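Local atomic coordinates of SusD superfamily protein (Bacteroides vulgatus ATCC 8482, PDB entry 3JQ0), a protein that probably binds glycans or other nutrients at the outer membrane, as a member of the SusD family. Residues Tyr193-Gly197 against Arg198-Gly202; Asn204-Tyr207 against Thr208-Lys211. One frame throughout, in Å; residues are numbered along the deposited sequence. Where two conformers were deposited one is given.

Contact 1 of 2, residues Tyr193-Gly197 against Arg198-Gly202. With SO4 (sulfate ion), chain G.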
loop_
_atom_site.group_PDB
_atom_site.type_symbol
_atom_site.label_atom_id
_atom_site.label_comp_id
_atom_site.label_asym_id
_atom_site.label_seq_id
_atom_site.Cartn_x
_atom_site.Cartn_y
_atom_site.Cartn_z
ATOM N N TYR A 193 -4.788 13.035 9.454
ATOM C CA TYR A 193 -5.612 14.229 9.482
ATOM C C TYR A 193 -6.556 14.278 8.281
ATOM O O TYR A 193 -7.653 14.849 8.408
ATOM C CB TYR A 193 -4.758 15.490 9.684
ATOM C CG TYR A 193 -4.305 15.655 11.089
ATOM C CD1 TYR A 193 -3.172 15.030 11.595
ATOM C CD2 TYR A 193 -5.003 16.493 11.963
ATOM C CE1 TYR A 193 -2.786 15.197 12.907
ATOM C CE2 TYR A 193 -4.608 16.674 13.274
ATOM C CZ TYR A 193 -3.493 16.012 13.751
ATOM O OH TYR A 193 -3.078 16.182 15.062
ATOM N N LEU A 194 -6.201 13.708 7.122
ATOM C CA LEU A 194 -7.223 13.538 6.092
ATOM C C LEU A 194 -8.375 12.674 6.589
ATOM O O LEU A 194 -9.556 13.000 6.377
ATOM C CB LEU A 194 -6.631 12.901 4.819
ATOM C CG LEU A 194 -5.835 13.767 3.874
ATOM C CD1 LEU A 194 -5.337 12.918 2.689
ATOM C CD2 LEU A 194 -6.669 14.942 3.355
ATOM N N TRP A 195 -8.048 11.578 7.272
ATOM C CA TRP A 195 -9.039 10.650 7.738
ATOM C C TRP A 195 -9.934 11.313 8.798
ATOM O O TRP A 195 -11.170 11.277 8.732
ATOM C CB TRP A 195 -8.399 9.399 8.342
ATOM C CG TRP A 195 -9.388 8.353 8.719
ATOM C CD1 TRP A 195 -10.066 8.258 9.895
ATOM C CD2 TRP A 195 -9.870 7.287 7.899
ATOM N NE1 TRP A 195 -10.933 7.205 9.856
ATOM C CE2 TRP A 195 -10.818 6.584 8.646
ATOM C CE3 TRP A 195 -9.569 6.849 6.599
ATOM C CZ2 TRP A 195 -11.494 5.465 8.149
ATOM C CZ3 TRP A 195 -10.245 5.769 6.106
ATOM C CH2 TRP A 195 -11.175 5.068 6.894
ATOM N N SER A 196 -9.330 11.982 9.775
ATOM C CA SER A 196 -10.219 12.639 10.742
ATOM C C SER A 196 -11.002 13.770 10.098
ATOM O O SER A 196 -12.173 13.957 10.431
ATOM C CB SER A 196 -9.497 13.133 11.968
ATOM O OG SER A 196 -8.538 14.127 11.679
ATOM N N GLY A 197 -10.410 14.482 9.134
ATOM C CA GLY A 197 -11.115 15.567 8.468
ATOM C C GLY A 197 -12.360 15.077 7.709
ATOM O O GLY A 197 -13.409 15.714 7.759
ATOM N N ARG A 198 -12.219 13.960 6.984
ATOM C CA ARG A 198 -13.251 13.482 6.080
ATOM C C ARG A 198 -14.162 12.440 6.697
ATOM O O ARG A 198 -15.365 12.432 6.382
ATOM C CB ARG A 198 -12.570 12.961 4.815
ATOM C CG ARG A 198 -13.486 12.409 3.730
ATOM C CD ARG A 198 -14.315 13.510 3.061
ATOM N NE ARG A 198 -15.063 12.899 1.970
ATOM C CZ ARG A 198 -15.496 13.515 0.885
ATOM N NH1 ARG A 198 -15.290 14.811 0.715
ATOM N NH2 ARG A 198 -16.080 12.805 -0.038
ATOM N N GLN A 199 -13.608 11.578 7.532
ATOM C CA GLN A 199 -14.363 10.510 8.158
ATOM C C GLN A 199 -14.851 10.791 9.563
ATOM O O GLN A 199 -15.685 10.062 10.059
ATOM C CB GLN A 199 -13.578 9.178 8.164
ATOM C CG GLN A 199 -13.478 8.526 6.782
ATOM C CD GLN A 199 -14.871 8.190 6.289
ATOM O OE1 GLN A 199 -15.620 7.541 7.024
ATOM N NE2 GLN A 199 -15.266 8.691 5.121
HETATM N N MSE A 200 -14.303 11.800 10.243
HETATM C CA MSE A 200 -14.646 12.074 11.633
HETATM C C MSE A 200 -14.987 13.543 11.861
HETATM O O MSE A 200 -14.777 14.082 12.956
HETATM C CB MSE A 200 -13.528 11.605 12.567
HETATM C CG MSE A 200 -13.208 10.129 12.434
HETATM SE SE MSE A 200 -11.542 9.569 13.302
HETATM C CE MSE A 200 -12.139 7.969 14.093
ATOM N N ASN A 201 -15.544 14.185 10.834
ATOM C CA ASN A 201 -16.105 15.536 10.949
ATOM C C ASN A 201 -15.068 16.608 11.240
ATOM O O ASN A 201 -15.428 17.727 11.651
ATOM C CB ASN A 201 -17.252 15.622 11.991
ATOM C CG ASN A 201 -18.408 14.729 11.653
ATOM O OD1 ASN A 201 -19.305 15.093 10.803
ATOM N ND2 ASN A 201 -18.455 13.598 12.235
ATOM N N GLY A 202 -13.798 16.354 11.017
ATOM C CA GLY A 202 -12.789 17.381 11.329
ATOM C C GLY A 202 -12.864 18.574 10.393
ATOM O O GLY A 202 -12.632 19.711 10.802
HETATM S S SO4 G . -19.409 8.682 4.684
HETATM O O1 SO4 G . -19.454 7.209 4.448
HETATM O O2 SO4 G . -20.582 9.178 5.371
HETATM O O3 SO4 G . -18.216 8.914 5.418
HETATM O O4 SO4 G . -19.186 9.393 3.428
#

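Contact 2 of 2, residues Asn204-Tyr207 against Thr208-Lys211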
loop_
_atom_site.group_PDB
_atom_site.type_symbol
_atom_site.label_atom_id
_atom_site.label_comp_id
_atom_site.label_asym_id
_atom_site.label_seq_id
_atom_site.Cartn_x
_atom_site.Cartn_y
_atom_site.Cartn_z
ATOM N N ASN A 204 -12.157 21.415 7.490
ATOM C CA ASN A 204 -11.101 22.139 6.851
ATOM C C ASN A 204 -9.864 22.312 7.723
ATOM O O ASN A 204 -8.741 22.276 7.208
ATOM C CB ASN A 204 -11.604 23.475 6.322
ATOM C CG ASN A 204 -12.618 23.311 5.240
ATOM O OD1 ASN A 204 -12.603 22.338 4.491
ATOM N ND2 ASN A 204 -13.519 24.235 5.152
ATOM N N SER A 205 -10.037 22.493 9.036
ATOM C CA SER A 205 -8.871 22.658 9.856
ATOM C C SER A 205 -7.966 21.400 9.869
ATOM O O SER A 205 -6.738 21.504 9.893
ATOM C CB SER A 205 -9.265 23.083 11.247
ATOM O OG SER A 205 -10.058 22.165 11.884
ATOM N N ASP A 206 -8.570 20.240 9.830
ATOM C CA ASP A 206 -7.815 18.990 9.707
ATOM C C ASP A 206 -7.196 18.843 8.310
ATOM O O ASP A 206 -6.065 18.393 8.191
ATOM C CB ASP A 206 -8.675 17.779 10.012
ATOM C CG ASP A 206 -8.859 17.521 11.501
ATOM O OD1 ASP A 206 -8.178 18.182 12.328
ATOM O OD2 ASP A 206 -9.662 16.618 11.808
ATOM N N TYR A 207 -7.915 19.233 7.245
ATOM C CA TYR A 207 -7.331 19.206 5.887
ATOM C C TYR A 207 -6.130 20.128 5.785
ATOM O O TYR A 207 -5.144 19.793 5.113
ATOM C CB TYR A 207 -8.392 19.579 4.860
ATOM C CG TYR A 207 -9.603 18.668 4.801
ATOM C CD1 TYR A 207 -9.547 17.307 5.119
ATOM C CD2 TYR A 207 -10.836 19.191 4.440
ATOM C CE1 TYR A 207 -10.654 16.507 4.989
ATOM C CE2 TYR A 207 -11.981 18.412 4.337
ATOM C CZ TYR A 207 -11.862 17.061 4.605
ATOM O OH TYR A 207 -12.940 16.197 4.491
ATOM N N THR A 208 -6.177 21.278 6.457
ATOM C CA THR A 208 -5.033 22.182 6.477
ATOM C C THR A 208 -3.825 21.560 7.159
ATOM O O THR A 208 -2.703 21.614 6.671
ATOM C CB THR A 208 -5.412 23.535 7.124
ATOM O OG1 THR A 208 -6.405 24.155 6.321
ATOM C CG2 THR A 208 -4.217 24.427 7.325
ATOM N N ILE A 209 -4.045 20.916 8.312
ATOM C CA ILE A 209 -2.958 20.187 8.980
ATOM C C ILE A 209 -2.377 19.119 8.059
ATOM O O ILE A 209 -1.171 18.949 7.963
ATOM C CB ILE A 209 -3.426 19.617 10.349
ATOM C CG1 ILE A 209 -3.757 20.787 11.300
ATOM C CG2 ILE A 209 -2.378 18.710 10.940
ATOM C CD1 ILE A 209 -4.562 20.367 12.493
ATOM N N ALA A 210 -3.256 18.372 7.418
ATOM C CA ALA A 210 -2.807 17.341 6.491
ATOM C C ALA A 210 -1.967 17.906 5.354
ATOM O O ALA A 210 -0.894 17.372 5.038
ATOM C CB ALA A 210 -4.020 16.564 5.924
ATOM N N LYS A 211 -2.475 18.956 4.713
ATOM C CA LYS A 211 -1.760 19.614 3.622
ATOM C C LYS A 211 -0.361 19.997 4.073
ATOM O O LYS A 211 0.629 19.759 3.398
ATOM C CB LYS A 211 -2.528 20.848 3.156
ATOM C CG LYS A 211 -1.791 21.670 2.111
ATOM C CD LYS A 211 -2.566 22.875 1.639
ATOM C CE LYS A 211 -2.867 23.865 2.705
ATOM N NZ LYS A 211 -3.266 25.214 2.192
#

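Contact 1 of 2, residues Tyr193-Gly197 against Arg198-Gly202
W195 and Q199, one turn apart near the C-terminal end of helix 182-199, make the main side-chain contact. Q199 CG lies over the indole face, 3.8 Å from the centroid of the six-membered ring in a CH-pi contact, while Q199 CB approaches W195 NE1. With CG anti to the backbone N (chi1 -174°), W195 swings its indole along the helix side, its face beneath the Q199 methylenes. M200, a selenomethionine, meets the same ring differently: in the conformer given, its SE sits in plane at the edge, 3.9 Å from W195 CD1, a Met-aromatic contact. Were W195 an alanine, the Q199 methylenes and M200 SE would probably lose their common surface.

In the backbone, R198 N to L194 O and Q199 N to W195 O (2.7 Å) continue the helix. S196 O then takes two donors from opposite faces of its carbonyl plane: M200 N at 3.0 Å, in a bent bond from above the plane, and G202 N at 3.0 Å, straighter (151°).

Q199 NE2 donates to sulfate O3 at 3.0 Å and also bonds L454 O; W457 N holds the same ion. Q199 thus joins the tryptophan face to a sulfate probably from the crystallisation liquor.

Contact 2 of 2, residues Asn204-Tyr207 against Thr208-Lys211
The first two turns of helix 204-217, which follows helix 182-199 after a short connection, hold N204-Y207 against T208-K211 by regular alpha-helical i to i+4 bonding. T208 N reaches N204 O at 2.9 Å and K211 N reaches Y207 O at 2.8 Å, with A210 N on D206 O between them; the I209 N to S205 O bond is longer, at 3.2 Å.

Side chains of the second turn lie against carbonyls of the first. I209 turns CG1 back beside its own backbone N (chi1 -65°), which brings CG1 to 3.4 Å from S205 O, with CD1 also close to that oxygen. The same ethyl branch extends toward the carboxylate of D206, OD1 standing 4.2 Å from CD1, while D206 OD2 is hydrogen-bonded to S196 OG. A210 puts its methyl near Y207 O and D206 O.

K211 runs away from the turn, its NZ making a salt bridge with E380 and its aliphatic part touching L371 and A374 of helix 364-377, while Y207 packs on L377 and the loop residue L378.

At the start of the helix, T208 OG1 lies 3.1 Å from N204 O, the oxygen already bonded to T208 N.

Contact 1 closes helix 182-199 and contact 2 opens helix 204-217, so the two are consecutive in the chain, with centres about 9 Å apart. Their side chains meet directly: S196 OG stands 2.7 Å from D206 OD2, a probable hydrogen bond, and K157 of helix 149-167 also bonds S196 OG. Y207 OH comes within 3.2 Å of R198 CA, and D206 CB packs 3.5 Å from Y193 O, tying the start of the second helix onto the last turns of the first. The sulfate, probably from the crystallisation liquor, belongs to contact 1 through Q199 and marks no established ligand site.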